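Amidohydrolase (Staphylococcus aureus, PDB 3NUR) probably acts as a metal-dependent hydrolase of carbon-nitrogen bonds other than peptide bonds, built as a TIM barrel with a calcium ion bound in the crystal. Local coordinates at residues 177-182 with 247-252; 189-194 with 230-235; 297-302 with 306-311; 327-332 with 341-346. All coordinates share one frame; numbering follows the deposited sequence. Where two conformers were deposited one is given.

Contact 1: 177-182 with 247-252; sequences IIFKTA and LNMIIG
One turn of the helix that carries Ala182 onto Leu247 grips a single oxygen twice: Ile177 O accepts the routine backbone bond from Thr181 N at 3.0 Å and a shorter one from Thr181 OG1 at 2.7 Å. The two donors reach it from opposite faces of the carbonyl plane, with the hydroxyl tilted 24° from that plane. The threonine thus satisfies its polar group within its own helical turn.

Across to residues 247-252 the chemistry changes completely, since no hydrogen bond spans the contact and the meeting is apolar. Leu247 extends toward the helix with CG anti to the backbone N (chi1 177°), and its fork divides the work. Leu247 CD1 abuts Ala182 CB at 3.6 Å, while Leu247 CD2 comes to the edge of the Phe179 ring, near its plane, 3.9 Å from Phe179 CD1. The next rim atom along, Phe179 CE1, meets the selenium of Met249, present as selenomethionine, at 3.9 Å. This Met-aromatic contact is oblique: SE lies 5.1 Å from the Phe179 ring centroid and 73° off its normal, and the two side chains cross at about a right angle.

The arrangement illustrates how an outer helix of a TIM barrel seats on the strands inside it. Helix 176-185 leads into strand 189-192, whose Ile189 touches Phe179, Ala182 and Met249 alike; strand 249-251 runs parallel beside it. Ile240 and Phe241 of helix 240-243 pack against Leu247, and Phe147 of helix 140-152 meets Ala182.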
loop_
_atom_site.group_PDB
_atom_site.type_symbol
_atom_site.label_atom_id
_atom_site.label_comp_id
_atom_site.label_asym_id
_atom_site.label_seq_id
_atom_site.Cartn_x
_atom_site.Cartn_y
_atom_site.Cartn_z
ATOM N N ILE A 177 10.165 -3.189 15.408
ATOM C CA ILE A 177 10.169 -4.633 15.155
ATOM C C ILE A 177 9.473 -5.051 13.844
ATOM O O ILE A 177 9.895 -6.031 13.218
ATOM C CB ILE A 177 9.628 -5.413 16.398
ATOM C CG1 ILE A 177 9.904 -6.939 16.320
ATOM C CG2 ILE A 177 8.153 -5.119 16.687
ATOM C CD1 ILE A 177 11.389 -7.322 16.226
ATOM N N ILE A 178 8.435 -4.304 13.429
ATOM C CA ILE A 178 7.688 -4.607 12.200
ATOM C C ILE A 178 8.594 -4.378 10.978
ATOM O O ILE A 178 8.649 -5.234 10.092
ATOM C CB ILE A 178 6.346 -3.813 12.143
ATOM C CG1 ILE A 178 5.406 -4.246 13.311
ATOM C CG2 ILE A 178 5.657 -3.986 10.764
ATOM C CD1 ILE A 178 4.154 -3.303 13.575
ATOM N N PHE A 179 9.314 -3.235 10.959
ATOM C CA PHE A 179 10.225 -2.862 9.871
ATOM C C PHE A 179 11.449 -3.769 9.845
ATOM O O PHE A 179 11.880 -4.153 8.768
ATOM C CB PHE A 179 10.600 -1.372 9.957
ATOM C CG PHE A 179 9.346 -0.525 9.954
ATOM C CD1 PHE A 179 8.676 -0.245 8.762
ATOM C CD2 PHE A 179 8.799 -0.062 11.144
ATOM C CE1 PHE A 179 7.485 0.493 8.764
ATOM C CE2 PHE A 179 7.604 0.671 11.145
ATOM C CZ PHE A 179 6.949 0.930 9.962
ATOM N N LYS A 180 11.998 -4.110 11.034
ATOM C CA LYS A 180 13.135 -5.019 11.182
ATOM C C LYS A 180 12.758 -6.378 10.584
ATOM O O LYS A 180 13.546 -6.958 9.848
ATOM C CB LYS A 180 13.476 -5.184 12.672
ATOM C CG LYS A 180 14.723 -6.027 12.933
ATOM C CD LYS A 180 15.046 -6.031 14.428
ATOM C CE LYS A 180 16.471 -6.427 14.691
ATOM N NZ LYS A 180 16.836 -6.214 16.117
ATOM N N THR A 181 11.532 -6.844 10.861
ATOM C CA THR A 181 11.015 -8.122 10.378
ATOM C C THR A 181 10.905 -8.127 8.859
ATOM O O THR A 181 11.393 -9.055 8.222
ATOM C CB THR A 181 9.733 -8.498 11.128
ATOM O OG1 THR A 181 10.052 -8.606 12.516
ATOM C CG2 THR A 181 9.150 -9.802 10.658
ATOM N N ALA A 182 10.311 -7.061 8.276
ATOM C CA ALA A 182 10.199 -6.920 6.826
ATOM C C ALA A 182 11.585 -6.975 6.155
ATOM O O ALA A 182 11.742 -7.713 5.184
ATOM C CB ALA A 182 9.488 -5.617 6.471
ATOM N N LEU A 247 15.306 -2.327 3.253
ATOM C CA LEU A 247 13.848 -2.258 3.317
ATOM C C LEU A 247 13.257 -1.406 2.193
ATOM O O LEU A 247 13.757 -0.316 1.927
ATOM C CB LEU A 247 13.384 -1.682 4.685
ATOM C CG LEU A 247 11.848 -1.491 4.879
ATOM C CD1 LEU A 247 11.103 -2.822 4.874
ATOM C CD2 LEU A 247 11.539 -0.687 6.109
ATOM N N ASN A 248 12.172 -1.893 1.566
ATOM C CA ASN A 248 11.402 -1.123 0.596
ATOM C C ASN A 248 9.967 -0.990 1.051
ATOM O O ASN A 248 9.369 -1.934 1.572
ATOM C CB ASN A 248 11.400 -1.724 -0.812
ATOM C CG ASN A 248 12.753 -1.766 -1.432
ATOM O OD1 ASN A 248 13.403 -0.736 -1.636
ATOM N ND2 ASN A 248 13.213 -2.971 -1.695
HETATM N N MSE A 249 9.410 0.177 0.841
HETATM C CA MSE A 249 8.004 0.393 1.100
HETATM C C MSE A 249 7.288 0.778 -0.162
HETATM O O MSE A 249 7.946 1.193 -1.119
HETATM C CB MSE A 249 7.812 1.353 2.261
HETATM C CG MSE A 249 8.148 0.573 3.549
HETATM SE SE MSE A 249 7.917 1.551 5.003
HETATM C CE MSE A 249 5.934 1.553 4.976
ATOM N N ILE A 250 5.966 0.550 -0.214
ATOM C CA ILE A 250 5.152 0.907 -1.377
ATOM C C ILE A 250 4.048 1.875 -0.919
ATOM O O ILE A 250 3.456 1.690 0.142
ATOM C CB ILE A 250 4.534 -0.331 -2.092
ATOM C CG1 ILE A 250 5.573 -1.485 -2.270
ATOM C CG2 ILE A 250 3.939 0.092 -3.448
ATOM C CD1 ILE A 250 4.938 -2.856 -2.593
ATOM N N ILE A 251 3.798 2.915 -1.716
ATOM C CA ILE A 251 2.721 3.873 -1.477
ATOM C C ILE A 251 1.955 4.079 -2.767
ATOM O O ILE A 251 2.549 4.099 -3.839
ATOM C CB ILE A 251 3.177 5.204 -0.854
ATOM C CG1 ILE A 251 4.308 5.882 -1.689
ATOM C CG2 ILE A 251 3.530 5.011 0.660
ATOM C CD1 ILE A 251 4.799 7.270 -1.103
ATOM N N GLY A 252 0.647 4.222 -2.639
ATOM C CA GLY A 252 -0.258 4.402 -3.759
ATOM C C GLY A 252 -0.596 5.843 -4.037
ATOM O O GLY A 252 0.108 6.755 -3.595
#

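Contact 2: 189-194 with 230-235; sequences IYLHPA and IHAIHL. With CA (calcium ion), chain B.
Leu191 and His231 cross at about a right angle, the leucine coming down on one face of the imidazole. Leu191 CD2 stands 4.2 Å from the His231 ring centroid and 22° off the ring normal, a CH-pi contact displaced toward the rim, while the other methyl, Leu191 CD1, lies beside the same ring, 4.0 Å from His231 CE1. The CD2 branch alone goes on along the helix, to Ala232 N at 3.8 Å and Leu235 CD1 at 4.0 Å. His231 NE2 is held by Leu170 N, whereas His231 ND1 has a longer contact, at 3.3 Å, to a water that donates to His192 O.

His192 turns the other way, into the barrel, where NE2 binds the calcium ion at 2.3 Å. That metal bond and the one from His192 ND1 to an in-plane lone pair of Pro193 O, at 2.7 Å, together hold the ring. Glu28, His30, Asp316 and two waters complete the metal shell.

Strand 189-192 and helix 230-235 run roughly antiparallel (139°), their axes 9.8 Å apart. The strand is bracketed by parallel neighbours 159-162 and 249-251, and Met249 of the latter touches both Leu191 and Leu235.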
loop_
_atom_site.group_PDB
_atom_site.type_symbol
_atom_site.label_atom_id
_atom_site.label_comp_id
_atom_site.label_asym_id
_atom_site.label_seq_id
_atom_site.Cartn_x
_atom_site.Cartn_y
_atom_site.Cartn_z
ATOM N N ILE A 189 6.585 -3.410 2.533
ATOM C CA ILE A 189 5.385 -3.044 3.290
ATOM C C ILE A 189 4.665 -1.975 2.450
ATOM O O ILE A 189 5.253 -0.952 2.124
ATOM C CB ILE A 189 5.693 -2.499 4.722
ATOM C CG1 ILE A 189 6.338 -3.568 5.648
ATOM C CG2 ILE A 189 4.437 -1.910 5.352
ATOM C CD1 ILE A 189 6.934 -2.987 6.911
ATOM N N TYR A 190 3.403 -2.208 2.120
ATOM C CA TYR A 190 2.569 -1.242 1.401
ATOM C C TYR A 190 1.859 -0.431 2.498
ATOM O O TYR A 190 1.171 -1.020 3.334
ATOM C CB TYR A 190 1.516 -1.977 0.521
ATOM C CG TYR A 190 0.947 -1.156 -0.627
ATOM C CD1 TYR A 190 1.060 -1.592 -1.943
ATOM C CD2 TYR A 190 0.251 0.029 -0.391
ATOM C CE1 TYR A 190 0.546 -0.849 -3.003
ATOM C CE2 TYR A 190 -0.293 0.773 -1.446
ATOM C CZ TYR A 190 -0.144 0.326 -2.750
ATOM O OH TYR A 190 -0.615 1.071 -3.806
ATOM N N LEU A 191 2.061 0.906 2.532
ATOM C CA LEU A 191 1.430 1.792 3.539
ATOM C C LEU A 191 0.245 2.463 2.842
ATOM O O LEU A 191 0.435 3.239 1.906
ATOM C CB LEU A 191 2.437 2.835 4.043
ATOM C CG LEU A 191 2.032 3.669 5.270
ATOM C CD1 LEU A 191 1.901 2.780 6.534
ATOM C CD2 LEU A 191 3.071 4.765 5.523
ATOM N N HIS A 192 -0.970 2.110 3.266
ATOM C CA HIS A 192 -2.242 2.507 2.648
ATOM C C HIS A 192 -3.031 3.482 3.542
ATOM O O HIS A 192 -2.971 3.365 4.762
ATOM C CB HIS A 192 -3.064 1.214 2.428
ATOM C CG HIS A 192 -4.344 1.351 1.650
ATOM N ND1 HIS A 192 -5.462 1.925 2.203
ATOM C CD2 HIS A 192 -4.640 0.942 0.397
ATOM C CE1 HIS A 192 -6.386 1.907 1.252
ATOM N NE2 HIS A 192 -5.939 1.315 0.156
ATOM N N PRO A 193 -3.863 4.371 2.959
ATOM C CA PRO A 193 -4.645 5.288 3.805
ATOM C C PRO A 193 -5.781 4.606 4.584
ATOM O O PRO A 193 -6.203 3.490 4.271
ATOM C CB PRO A 193 -5.206 6.296 2.805
ATOM C CG PRO A 193 -5.241 5.566 1.491
ATOM C CD PRO A 193 -4.002 4.715 1.521
ATOM N N ALA A 194 -6.267 5.292 5.611
ATOM C CA ALA A 194 -7.427 4.889 6.408
ATOM C C ALA A 194 -7.992 6.162 7.071
ATOM O O ALA A 194 -7.289 7.183 7.075
ATOM C CB ALA A 194 -7.031 3.857 7.459
ATOM N N ILE A 230 2.240 12.034 5.095
ATOM C CA ILE A 230 2.883 12.524 6.324
ATOM C C ILE A 230 3.446 11.330 7.110
ATOM O O ILE A 230 4.587 11.392 7.588
ATOM C CB ILE A 230 1.897 13.434 7.120
ATOM C CG1 ILE A 230 1.670 14.772 6.354
ATOM C CG2 ILE A 230 2.357 13.677 8.576
ATOM C CD1 ILE A 230 0.537 15.694 6.907
ATOM N N HIS A 231 2.684 10.236 7.194
ATOM C CA HIS A 231 3.077 9.006 7.872
ATOM C C HIS A 231 4.352 8.445 7.215
ATOM O O HIS A 231 5.314 8.164 7.915
ATOM C CB HIS A 231 1.945 7.967 7.780
ATOM C CG HIS A 231 2.094 6.804 8.723
ATOM N ND1 HIS A 231 1.078 5.895 8.880
ATOM C CD2 HIS A 231 3.115 6.463 9.555
ATOM C CE1 HIS A 231 1.502 5.024 9.793
ATOM N NE2 HIS A 231 2.734 5.307 10.202
ATOM N N ALA A 232 4.388 8.351 5.874
ATOM C CA ALA A 232 5.581 7.850 5.195
ATOM C C ALA A 232 6.802 8.750 5.495
ATOM O O ALA A 232 7.877 8.220 5.718
ATOM C CB ALA A 232 5.342 7.733 3.692
ATOM N N ILE A 233 6.627 10.094 5.531
ATOM C CA ILE A 233 7.722 11.026 5.846
ATOM C C ILE A 233 8.227 10.787 7.270
ATOM O O ILE A 233 9.428 10.780 7.474
ATOM C CB ILE A 233 7.330 12.502 5.568
ATOM C CG1 ILE A 233 7.084 12.699 4.047
ATOM C CG2 ILE A 233 8.446 13.456 6.053
ATOM C CD1 ILE A 233 6.133 13.917 3.748
ATOM N N HIS A 234 7.321 10.551 8.242
ATOM C CA HIS A 234 7.724 10.233 9.621
ATOM C C HIS A 234 8.692 9.036 9.619
ATOM O O HIS A 234 9.692 9.041 10.334
ATOM C CB HIS A 234 6.487 9.851 10.455
ATOM C CG HIS A 234 5.868 11.001 11.173
ATOM N ND1 HIS A 234 6.023 11.158 12.542
ATOM C CD2 HIS A 234 5.075 11.993 10.701
ATOM C CE1 HIS A 234 5.335 12.244 12.861
ATOM N NE2 HIS A 234 4.754 12.790 11.785
ATOM N N LEU A 235 8.381 8.014 8.810
ATOM C CA LEU A 235 9.189 6.794 8.734
ATOM C C LEU A 235 10.605 7.091 8.247
ATOM O O LEU A 235 11.571 6.637 8.842
ATOM C CB LEU A 235 8.502 5.729 7.861
ATOM C CG LEU A 235 7.059 5.318 8.267
ATOM C CD1 LEU A 235 6.545 4.184 7.370
ATOM C CD2 LEU A 235 6.977 4.873 9.724
HETATM CA CA CA B . -6.974 0.885 -1.893
HETATM O O HOH W 1 -1.107 4.814 6.661
HETATM O O HOH W 2 -7.412 2.998 -2.211
HETATM O O HOH W 3 -8.847 1.014 -0.640
#

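Contact 3: 297-302 with 306-311; sequences PQFDLV and VGIDRI
Val302 and Val306 lie one turn apart toward the C-terminal end of helix 296-306 of the TIM barrel, where the chain reverses through Gly307, the first residue to leave helical geometry, at a positive phi of 91°. A short 3-10 turn at 308-310 follows and folds the chain back beside the helix.

One hydrogen bond joins the two segments: Val306 N donates to Val302 O at 2.9 Å, a backbone bond of the helical i to i+4 kind.

The remaining interactions are apolar and centre on two helix residues. Val302 CG1, anti to its own backbone nitrogen (chi1 165°), touches Ile311 CG1 at 3.8 Å and Val306 CG2 at 3.9 Å. Phe299 offers the far end of its ring to two isoleucines: Ile308 CD1 approaches at the edge, near the ring plane, 4.1 Å from Phe299 CZ, whereas Ile311 CD1 comes obliquely to 3.9 Å from Phe299 CE1. Ile342 of helix 336-351 packs on the same phenylalanine, and Ile288 of strand 286-288 meets both valines.

Among the polar groups of the turn, Asp309 forms a salt bridge with Lys341. Arg310 leads away from the cluster, its NE bonded to Phe286 O and its guanidinium in a cation-pi contact with Tyr287. Beside the helical bond, the methyl Val306 CG2 rests 3.4 Å from Val302 O.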
loop_
_atom_site.group_PDB
_atom_site.type_symbol
_atom_site.label_atom_id
_atom_site.label_comp_id
_atom_site.label_asym_id
_atom_site.label_seq_id
_atom_site.Cartn_x
_atom_site.Cartn_y
_atom_site.Cartn_z
ATOM N N PRO A 297 -0.778 13.623 -16.028
ATOM C CA PRO A 297 0.086 14.625 -15.364
ATOM C C PRO A 297 0.819 14.135 -14.112
ATOM O O PRO A 297 1.993 14.453 -13.925
ATOM C CB PRO A 297 -0.868 15.796 -15.094
ATOM C CG PRO A 297 -1.995 15.608 -16.113
ATOM C CD PRO A 297 -2.162 14.128 -16.188
ATOM N N GLN A 298 0.159 13.302 -13.298
ATOM C CA GLN A 298 0.733 12.729 -12.073
ATOM C C GLN A 298 1.774 11.679 -12.451
ATOM O O GLN A 298 2.842 11.650 -11.847
ATOM C CB GLN A 298 -0.363 12.124 -11.177
ATOM C CG GLN A 298 -1.246 13.186 -10.489
ATOM C CD GLN A 298 -2.258 13.836 -11.407
ATOM O OE1 GLN A 298 -2.621 13.294 -12.463
ATOM N NE2 GLN A 298 -2.647 15.072 -11.092
ATOM N N PHE A 299 1.497 10.863 -13.490
ATOM C CA PHE A 299 2.491 9.880 -13.965
ATOM C C PHE A 299 3.771 10.610 -14.374
ATOM O O PHE A 299 4.860 10.220 -13.944
ATOM C CB PHE A 299 1.970 9.049 -15.162
ATOM C CG PHE A 299 3.085 8.224 -15.759
ATOM C CD1 PHE A 299 3.485 7.030 -15.164
ATOM C CD2 PHE A 299 3.794 8.682 -16.872
ATOM C CE1 PHE A 299 4.583 6.320 -15.660
ATOM C CE2 PHE A 299 4.887 7.972 -17.366
ATOM C CZ PHE A 299 5.263 6.788 -16.766
ATOM N N ASP A 300 3.641 11.681 -15.191
ATOM C CA ASP A 300 4.816 12.446 -15.643
ATOM C C ASP A 300 5.626 13.009 -14.479
ATOM O O ASP A 300 6.854 12.934 -14.514
ATOM C CB ASP A 300 4.411 13.573 -16.602
ATOM C CG ASP A 300 3.815 13.098 -17.918
ATOM O OD1 ASP A 300 3.982 11.901 -18.255
ATOM O OD2 ASP A 300 3.136 13.901 -18.583
ATOM N N LEU A 301 4.945 13.544 -13.447
ATOM C CA LEU A 301 5.646 14.080 -12.271
ATOM C C LEU A 301 6.436 12.981 -11.551
ATOM O O LEU A 301 7.612 13.163 -11.227
ATOM C CB LEU A 301 4.623 14.712 -11.307
ATOM C CG LEU A 301 5.193 15.222 -9.960
ATOM C CD1 LEU A 301 5.921 16.539 -10.146
ATOM C CD2 LEU A 301 4.078 15.397 -8.939
ATOM N N VAL A 302 5.785 11.835 -11.319
ATOM C CA VAL A 302 6.368 10.701 -10.598
ATOM C C VAL A 302 7.557 10.151 -11.389
ATOM O O VAL A 302 8.614 9.922 -10.804
ATOM C CB VAL A 302 5.270 9.637 -10.286
ATOM C CG1 VAL A 302 5.871 8.290 -9.867
ATOM C CG2 VAL A 302 4.291 10.155 -9.221
ATOM N N VAL A 306 11.039 10.118 -9.203
ATOM C CA VAL A 306 11.602 8.844 -8.722
ATOM C C VAL A 306 12.148 7.945 -9.818
ATOM O O VAL A 306 12.912 7.027 -9.526
ATOM C CB VAL A 306 10.663 8.062 -7.754
ATOM C CG1 VAL A 306 10.312 8.899 -6.530
ATOM C CG2 VAL A 306 9.402 7.563 -8.456
ATOM N N GLY A 307 11.682 8.143 -11.043
ATOM C CA GLY A 307 12.131 7.330 -12.164
ATOM C C GLY A 307 11.276 6.107 -12.399
ATOM O O GLY A 307 10.542 5.654 -11.509
ATOM N N ILE A 308 11.381 5.572 -13.616
ATOM C CA ILE A 308 10.619 4.408 -14.057
ATOM C C ILE A 308 10.843 3.146 -13.222
ATOM O O ILE A 308 9.908 2.376 -13.069
ATOM C CB ILE A 308 10.870 4.147 -15.576
ATOM C CG1 ILE A 308 9.699 3.424 -16.217
ATOM C CG2 ILE A 308 12.206 3.457 -15.859
ATOM C CD1 ILE A 308 8.626 4.466 -16.726
ATOM N N ASP A 309 12.059 2.948 -12.672
ATOM C CA ASP A 309 12.381 1.733 -11.922
ATOM C C ASP A 309 11.605 1.613 -10.613
ATOM O O ASP A 309 11.629 0.553 -9.996
ATOM C CB ASP A 309 13.894 1.669 -11.626
ATOM C CG ASP A 309 14.786 1.458 -12.842
ATOM O OD1 ASP A 309 14.443 0.605 -13.691
ATOM O OD2 ASP A 309 15.873 2.076 -12.893
ATOM N N ARG A 310 10.982 2.711 -10.170
ATOM C CA ARG A 310 10.301 2.767 -8.873
ATOM C C ARG A 310 8.787 2.799 -8.995
ATOM O O ARG A 310 8.094 2.962 -7.985
ATOM C CB ARG A 310 10.826 3.988 -8.055
ATOM C CG ARG A 310 12.362 4.053 -7.884
ATOM C CD ARG A 310 13.022 2.779 -7.355
ATOM N NE ARG A 310 12.574 2.476 -5.995
ATOM C CZ ARG A 310 13.174 1.602 -5.190
ATOM N NH1 ARG A 310 14.246 0.935 -5.604
ATOM N NH2 ARG A 310 12.708 1.392 -3.965
ATOM N N ILE A 311 8.258 2.609 -10.210
ATOM C CA ILE A 311 6.811 2.646 -10.418
ATOM C C ILE A 311 6.236 1.245 -10.589
ATOM O O ILE A 311 6.713 0.463 -11.416
ATOM C CB ILE A 311 6.428 3.596 -11.596
ATOM C CG1 ILE A 311 6.981 5.035 -11.364
ATOM C CG2 ILE A 311 4.912 3.613 -11.847
ATOM C CD1 ILE A 311 6.940 5.915 -12.621
#

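Contact 4: 327-332 with 341-346; sequences VFLDEL and KISYTN
Leu329 straddles one methyl of Ile342: its two branches lie on Ile342 CG2, with Leu329 CD2 at 3.8 Å and Leu329 CD1 at 4.0 Å. The CD1 branch also reaches Ser343 CB at 4.1 Å, so the leucine covers two successive residues of the helix. Ile342 presents that methyl because CG2 stands anti to the backbone N while CG1 takes the position beside it (chi1 -61°).

Leu329 is itself the second residue of a type I turn from Phe328 to Glu331, closed by Glu331 N donating to Phe328 O at 3.0 Å. Within the same segment Leu332 CD1 sits over one face of the Phe328 ring. The turn belongs to the connection leading into helix 336-351, the C-terminal helix of this TIM barrel, and its leucine packs on that helix. The helix widens locally into a pi-type turn, with Asn346 N bonded to Lys341 O at 2.9 Å.

Farther out, polar bonds position the two segments. Ser343 OG pairs with Lys23 O, and the Ser343 backbone bonds to Ile25 at the start of strand 24-31. Asp330 of the turn forms a salt bridge with Lys339 of the helix, and Asn346 ND2 holds both Ile308 O and Ile311 O.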
loop_
_atom_site.group_PDB
_atom_site.type_symbol
_atom_site.label_atom_id
_atom_site.label_comp_id
_atom_site.label_asym_id
_atom_site.label_seq_id
_atom_site.Cartn_x
_atom_site.Cartn_y
_atom_site.Cartn_z
ATOM N N VAL A 327 -4.916 -0.422 -21.268
ATOM C CA VAL A 327 -4.398 0.408 -22.360
ATOM C C VAL A 327 -3.674 1.683 -21.891
ATOM O O VAL A 327 -2.994 2.315 -22.692
ATOM C CB VAL A 327 -5.482 0.712 -23.447
ATOM C CG1 VAL A 327 -6.025 -0.580 -24.071
ATOM C CG2 VAL A 327 -6.613 1.570 -22.889
ATOM N N PHE A 328 -3.812 2.056 -20.607
ATOM C CA PHE A 328 -3.231 3.290 -20.068
ATOM C C PHE A 328 -1.742 3.419 -20.319
ATOM O O PHE A 328 -1.283 4.492 -20.707
ATOM C CB PHE A 328 -3.552 3.457 -18.578
ATOM C CG PHE A 328 -2.927 4.661 -17.902
ATOM C CD1 PHE A 328 -3.311 5.952 -18.247
ATOM C CD2 PHE A 328 -1.985 4.500 -16.889
ATOM C CE1 PHE A 328 -2.728 7.063 -17.620
ATOM C CE2 PHE A 328 -1.444 5.612 -16.223
ATOM C CZ PHE A 328 -1.822 6.887 -16.596
ATOM N N LEU A 329 -0.991 2.332 -20.126
ATOM C CA LEU A 329 0.466 2.382 -20.327
ATOM C C LEU A 329 0.888 2.631 -21.779
ATOM O O LEU A 329 2.041 2.988 -22.027
ATOM C CB LEU A 329 1.169 1.158 -19.710
ATOM C CG LEU A 329 0.926 0.939 -18.208
ATOM C CD1 LEU A 329 1.537 -0.374 -17.749
ATOM C CD2 LEU A 329 1.463 2.099 -17.364
ATOM N N ASP A 330 -0.059 2.506 -22.724
ATOM C CA ASP A 330 0.193 2.777 -24.145
ATOM C C ASP A 330 -0.024 4.266 -24.510
ATOM O O ASP A 330 0.250 4.658 -25.651
ATOM C CB ASP A 330 -0.731 1.896 -25.000
ATOM C CG ASP A 330 -0.428 0.419 -24.865
ATOM O OD1 ASP A 330 0.766 0.070 -24.716
ATOM O OD2 ASP A 330 -1.376 -0.384 -24.913
ATOM N N GLU A 331 -0.537 5.082 -23.564
ATOM C CA GLU A 331 -0.892 6.490 -23.821
ATOM C C GLU A 331 0.062 7.479 -23.162
ATOM O O GLU A 331 -0.268 8.663 -23.033
ATOM C CB GLU A 331 -2.326 6.761 -23.318
ATOM C CG GLU A 331 -3.356 5.734 -23.761
ATOM C CD GLU A 331 -4.792 6.046 -23.384
ATOM O OE1 GLU A 331 -5.704 5.550 -24.085
ATOM O OE2 GLU A 331 -5.010 6.785 -22.395
ATOM N N LEU A 332 1.221 7.007 -22.721
ATOM C CA LEU A 332 2.137 7.853 -21.960
ATOM C C LEU A 332 3.449 8.202 -22.656
ATOM O O LEU A 332 4.332 8.800 -22.024
ATOM C CB LEU A 332 2.405 7.211 -20.591
ATOM C CG LEU A 332 1.183 6.886 -19.702
ATOM C CD1 LEU A 332 1.594 5.992 -18.561
ATOM C CD2 LEU A 332 0.526 8.162 -19.144
ATOM N N LYS A 341 8.655 -2.593 -17.519
ATOM C CA LYS A 341 9.063 -2.328 -16.135
ATOM C C LYS A 341 7.856 -2.044 -15.231
ATOM O O LYS A 341 7.690 -2.696 -14.188
ATOM C CB LYS A 341 10.091 -1.176 -16.069
ATOM C CG LYS A 341 11.479 -1.577 -16.555
ATOM C CD LYS A 341 12.479 -0.436 -16.421
ATOM C CE LYS A 341 13.890 -0.950 -16.572
ATOM N NZ LYS A 341 14.883 0.142 -16.407
ATOM N N ILE A 342 7.019 -1.096 -15.646
ATOM C CA ILE A 342 5.828 -0.723 -14.873
ATOM C C ILE A 342 4.820 -1.864 -14.826
ATOM O O ILE A 342 4.267 -2.129 -13.757
ATOM C CB ILE A 342 5.164 0.568 -15.438
ATOM C CG1 ILE A 342 6.122 1.762 -15.376
ATOM C CG2 ILE A 342 3.823 0.878 -14.702
ATOM C CD1 ILE A 342 5.596 2.935 -16.316
ATOM N N SER A 343 4.574 -2.524 -15.975
ATOM C CA SER A 343 3.584 -3.591 -16.045
ATOM C C SER A 343 3.953 -4.808 -15.194
ATOM O O SER A 343 3.105 -5.296 -14.429
ATOM C CB SER A 343 3.343 -4.004 -17.495
ATOM O OG SER A 343 2.143 -4.744 -17.646
ATOM N N TYR A 344 5.192 -5.309 -15.336
ATOM C CA TYR A 344 5.571 -6.559 -14.667
ATOM C C TYR A 344 6.971 -6.652 -14.069
ATOM O O TYR A 344 7.118 -7.269 -13.009
ATOM C CB TYR A 344 5.427 -7.662 -15.758
ATOM C CG TYR A 344 5.381 -9.101 -15.293
ATOM C CD1 TYR A 344 4.169 -9.787 -15.206
ATOM C CD2 TYR A 344 6.552 -9.822 -15.068
ATOM C CE1 TYR A 344 4.119 -11.126 -14.807
ATOM C CE2 TYR A 344 6.514 -11.156 -14.652
ATOM C CZ TYR A 344 5.294 -11.804 -14.523
ATOM O OH TYR A 344 5.239 -13.113 -14.109
ATOM N N THR A 345 8.005 -6.173 -14.778
ATOM C CA THR A 345 9.385 -6.422 -14.341
ATOM C C THR A 345 9.808 -5.793 -13.038
ATOM O O THR A 345 10.494 -6.463 -12.267
ATOM C CB THR A 345 10.439 -6.330 -15.459
ATOM O OG1 THR A 345 10.744 -4.971 -15.727
ATOM C CG2 THR A 345 10.067 -7.101 -16.729
ATOM N N ASN A 346 9.430 -4.519 -12.770
ATOM C CA ASN A 346 9.802 -3.927 -11.470
ATOM C C ASN A 346 9.212 -4.787 -10.329
ATOM O O ASN A 346 9.918 -5.097 -9.375
ATOM C CB ASN A 346 9.287 -2.492 -11.330
ATOM C CG ASN A 346 9.941 -1.472 -12.220
ATOM O OD1 ASN A 346 11.068 -1.650 -12.716
ATOM N ND2 ASN A 346 9.244 -0.348 -12.403
#

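Overall arrangement
Contacts 1 and 2 are buried in the layer between barrel strands and outer helices, their centres about 10 Å apart, and share one parallel sheet: Ile250 N bonds to Ile189 O, and Leu191 N to Ile250 O. Both pack a helix against a strand or its approach, contact 1 wholly apolar, contact 2 with a leucine over an imidazole face and, alone of the four, a metal ligand. Contacts 3 and 4 sit farther out and join helices to connecting turns; contact 3 is only partly buried, contact 4 buried but peripheral. They meet where Ile308 packs on Ile342. Arg310 of contact 3 bridges to Asn248 of contact 1.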